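Local coordinates for protein EDTA monooxygenase (PDB 5DQP) that probably acts as an FMN-dependent monooxygenase of the bacterial luciferase-like family, taking part in the bacterial degradation of EDTA, at residues A[20-25]-A[30-35]. Numbering follows the deposited sequence.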
ATOM      1  N   ASN A  20      16.677  -5.378 -20.086  1.00 22.71           N
ATOM      2  CA  ASN A  20      16.017  -4.798 -21.244  1.00 23.60           C
ATOM      3  C   ASN A  20      14.565  -5.269 -21.406  1.00 22.41           C
ATOM      4  O   ASN A  20      13.971  -5.044 -22.463  1.00 21.25           O
ATOM      5  CB  ASN A  20      16.811  -5.116 -22.513  1.00 24.77           C
ATOM      6  CG  ASN A  20      16.498  -4.168 -23.621  1.00 23.32           C
ATOM      7  OD1 ASN A  20      16.328  -2.965 -23.393  1.00 30.70           O
ATOM      8  ND2 ASN A  20      16.356  -4.698 -24.824  1.00 27.24           N
ATOM      9  N   SER A  21      13.987  -5.918 -20.386  1.00 22.65           N
ATOM     10  CA  SER A  21      12.703  -6.583 -20.575  1.00 21.67           C
ATOM     11  C   SER A  21      11.614  -5.597 -20.958  1.00 23.48           C
ATOM     12  O   SER A  21      10.667  -5.970 -21.655  1.00 16.99           O
ATOM     13  CB  SER A  21      12.312  -7.387 -19.322  1.00 17.62           C
ATOM     14  OG  SER A  21      12.232  -6.594 -18.138  1.00 22.32           O
ATOM     15  N   TRP A  22      11.739  -4.326 -20.562  1.00 18.72           N
ATOM     16  CA  TRP A  22      10.641  -3.425 -20.884  1.00 19.31           C
ATOM     17  C   TRP A  22      10.610  -3.011 -22.346  1.00 20.27           C
ATOM     18  O   TRP A  22       9.625  -2.397 -22.773  1.00 19.63           O
ATOM     19  CB  TRP A  22      10.666  -2.183 -20.003  1.00 16.57           C
ATOM     20  CG  TRP A  22      11.887  -1.335 -20.071  1.00 20.52           C
ATOM     21  CD1 TRP A  22      13.107  -1.656 -20.623  1.00 18.01           C
ATOM     22  CD2 TRP A  22      12.021   0.001 -19.550  1.00 18.55           C
ATOM     23  NE1 TRP A  22      13.980  -0.611 -20.448  1.00 18.14           N
ATOM     24  CE2 TRP A  22      13.341   0.421 -19.811  1.00 20.78           C
ATOM     25  CE3 TRP A  22      11.143   0.886 -18.901  1.00 23.57           C
ATOM     26  CZ2 TRP A  22      13.813   1.692 -19.439  1.00 21.00           C
ATOM     27  CZ3 TRP A  22      11.616   2.155 -18.532  1.00 16.83           C
ATOM     28  CH2 TRP A  22      12.932   2.533 -18.791  1.00 20.05           C
ATOM     29  N   ASN A  23      11.657  -3.304 -23.111  1.00 23.15           N
ATOM     30  CA  ASN A  23      11.660  -3.135 -24.554  1.00 19.46           C
ATOM     31  C   ASN A  23      11.297  -4.424 -25.310  1.00 23.87           C
ATOM     32  O   ASN A  23      11.293  -4.415 -26.540  1.00 20.67           O
ATOM     33  CB  ASN A  23      13.034  -2.625 -25.021  1.00 19.95           C
ATOM     34  CG  ASN A  23      13.234  -1.141 -24.751  1.00 24.58           C
ATOM     35  OD1 ASN A  23      12.362  -0.311 -25.058  1.00 21.82           O
ATOM     36  ND2 ASN A  23      14.385  -0.796 -24.171  1.00 23.41           N
ATOM     37  N   GLU A  24      10.969  -5.511 -24.606  1.00 23.26           N
ATOM     38  CA  GLU A  24      10.627  -6.799 -25.193  1.00 26.82           C
ATOM     39  C   GLU A  24       9.107  -6.981 -25.194  1.00 25.82           C
ATOM     40  O   GLU A  24       8.355  -6.106 -24.761  1.00 27.43           O
ATOM     41  CB  GLU A  24      11.300  -7.940 -24.420  1.00 21.56           C
ATOM     42  CG  GLU A  24      12.804  -7.950 -24.476  1.00 30.17           C
ATOM     43  CD  GLU A  24      13.299  -8.399 -25.815  1.00 46.27           C
ATOM     44  OE1 GLU A  24      12.441  -8.773 -26.646  1.00 63.37           O
ATOM     45  OE2 GLU A  24      14.530  -8.382 -26.040  1.00 55.95           O
ATOM     46  N   GLY A  25       8.650  -8.151 -25.651  1.00 25.54           N
ATOM     47  CA  GLY A  25       7.220  -8.333 -25.821  1.00 30.56           C
ATOM     48  C   GLY A  25       6.710  -7.317 -26.827  1.00 28.15           C
ATOM     49  O   GLY A  25       7.290  -7.130 -27.898  1.00 27.88           O
ATOM     50  N   ALA A  30       6.041   1.925 -21.111  1.00 18.18           N
ATOM     51  CA  ALA A  30       5.122   2.508 -20.137  1.00 20.57           C
ATOM     52  C   ALA A  30       4.162   1.486 -19.515  1.00 22.47           C
ATOM     53  O   ALA A  30       3.394   1.859 -18.618  1.00 19.89           O
ATOM     54  CB  ALA A  30       4.316   3.637 -20.799  1.00 16.61           C
ATOM     55  N   ARG A  31       4.165   0.218 -19.951  1.00 20.93           N
ATOM     56  CA  ARG A  31       3.254  -0.752 -19.349  1.00 19.71           C
ATOM     57  C   ARG A  31       3.630  -1.098 -17.917  1.00 23.61           C
ATOM     58  O   ARG A  31       2.784  -1.634 -17.196  1.00 23.10           O
ATOM     59  CB  ARG A  31       3.206  -2.038 -20.176  1.00 19.86           C
ATOM     60  CG  ARG A  31       4.536  -2.742 -20.220  1.00 22.38           C
ATOM     61  CD  ARG A  31       4.476  -3.934 -21.133  1.00 24.91           C
ATOM     62  NE  ARG A  31       5.534  -4.881 -20.825  1.00 24.42           N
ATOM     63  CZ  ARG A  31       6.736  -4.850 -21.381  1.00 29.51           C
ATOM     64  NH1 ARG A  31       7.030  -3.899 -22.279  1.00 26.85           N
ATOM     65  NH2 ARG A  31       7.631  -5.775 -21.044  1.00 27.66           N
ATOM     66  N   ILE A  32       4.865  -0.827 -17.479  1.00 15.14           N
ATOM     67  CA  ILE A  32       5.187  -1.110 -16.082  1.00 18.95           C
ATOM     68  C   ILE A  32       4.508  -0.141 -15.128  1.00 19.83           C
ATOM     69  O   ILE A  32       4.565  -0.336 -13.904  1.00 20.94           O
ATOM     70  CB  ILE A  32       6.711  -1.118 -15.814  1.00 18.80           C
ATOM     71  CG1 ILE A  32       7.314   0.274 -15.981  1.00 18.21           C
ATOM     72  CG2 ILE A  32       7.401  -2.117 -16.748  1.00 19.95           C
ATOM     73  CD1 ILE A  32       8.802   0.321 -15.620  1.00 16.07           C
ATOM     74  N   PHE A  33       3.867   0.900 -15.648  1.00 22.50           N
ATOM     75  CA  PHE A  33       3.113   1.833 -14.829  1.00 18.84           C
ATOM     76  C   PHE A  33       1.609   1.627 -14.936  1.00 18.65           C
ATOM     77  O   PHE A  33       0.839   2.483 -14.488  1.00 20.96           O
ATOM     78  CB  PHE A  33       3.493   3.264 -15.209  1.00 17.57           C
ATOM     79  CG  PHE A  33       4.980   3.533 -15.120  1.00 22.15           C
ATOM     80  CD1 PHE A  33       5.629   3.503 -13.889  1.00 20.73           C
ATOM     81  CD2 PHE A  33       5.723   3.793 -16.269  1.00 18.81           C
ATOM     82  CE1 PHE A  33       6.983   3.743 -13.797  1.00 19.57           C
ATOM     83  CE2 PHE A  33       7.085   4.030 -16.191  1.00 20.52           C
ATOM     84  CZ  PHE A  33       7.715   4.007 -14.948  1.00 21.04           C
ATOM     85  N   ASP A  34       1.175   0.506 -15.499  1.00 20.53           N
ATOM     86  CA  ASP A  34      -0.231   0.225 -15.746  1.00 22.86           C
ATOM     87  C   ASP A  34      -0.663  -0.950 -14.875  1.00 21.55           C
ATOM     88  O   ASP A  34      -0.080  -2.035 -14.957  1.00 20.82           O
ATOM     89  CB  ASP A  34      -0.452  -0.079 -17.228  1.00 25.70           C
ATOM     90  CG  ASP A  34      -1.903  -0.464 -17.542  1.00 37.26           C
ATOM     91  OD1 ASP A  34      -2.794  -0.292 -16.679  1.00 34.39           O
ATOM     92  OD2 ASP A  34      -2.162  -0.930 -18.672  1.00 45.55           O
ATOM     93  N   LEU A  35      -1.690  -0.738 -14.055  1.00 20.77           N
ATOM     94  CA  LEU A  35      -2.183  -1.807 -13.196  1.00 23.24           C
ATOM     95  C   LEU A  35      -2.497  -3.070 -14.000  1.00 24.21           C
ATOM     96  O   LEU A  35      -2.230  -4.194 -13.543  1.00 18.94           O
ATOM     97  CB  LEU A  35      -3.421  -1.330 -12.429  1.00 18.52           C
ATOM     98  CG  LEU A  35      -4.138  -2.377 -11.572  1.00 20.81           C
ATOM     99  CD1 LEU A  35      -3.174  -2.958 -10.479  1.00 18.55           C
ATOM    100  CD2 LEU A  35      -5.428  -1.755 -10.976  1.00 18.42           C
TER
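R31 ties together two short 3-10 turns of one loop, donating from its guanidinium to the main-chain carbonyls of S21 and W22, while I32 packs on the W22 ring beside it. The loop joins strand 7-11 to helix 35-47 in the parallel beta/alpha barrel of this luciferase-like monooxygenase, away from the predicted FMN site. Arginine suits the task because its length spans the gap between the turns and its planar end carries several N-H groups. With CG set between the backbone N and the carbonyl carbon (chi1 63°), the chain then runs extended to NE and carries the guanidinium across to the neighbouring turn. R31 NH2 lies 3.1 Å from S21 O, in a fairly straight bond whose acceptor sits near the guanidinium plane. R31 NH1 lies 3.0 Å from W22 O, a more bent bond with an N-H...O angle of 135°, and it also bonds N28 O, which should hold the group against turning. A leucine in place of R31 would probably leave the carbonyls of S21, W22 and N28 without these donors and the turns tied mainly by the W22–I32 contact. Serine fits position 21, a buried site, because its small hydroxyl bonds back to S15 OG and L18 O. Tryptophan at 22 offers a broad apolar surface: on this side W22 CE3 meets I32 CD1 at 4.1 Å, and beyond the loop the ring packs on P69 and on F179 of the second subunit. The branched I32 also covers one face of the F33 ring, I32 CG1 standing 3.7 Å above the plane over its centre. S21 O is gripped twice, by E24 N at 3.0 Å within its own turn and by R31 NH2, the two donors arriving from opposite faces of the carbonyl plane.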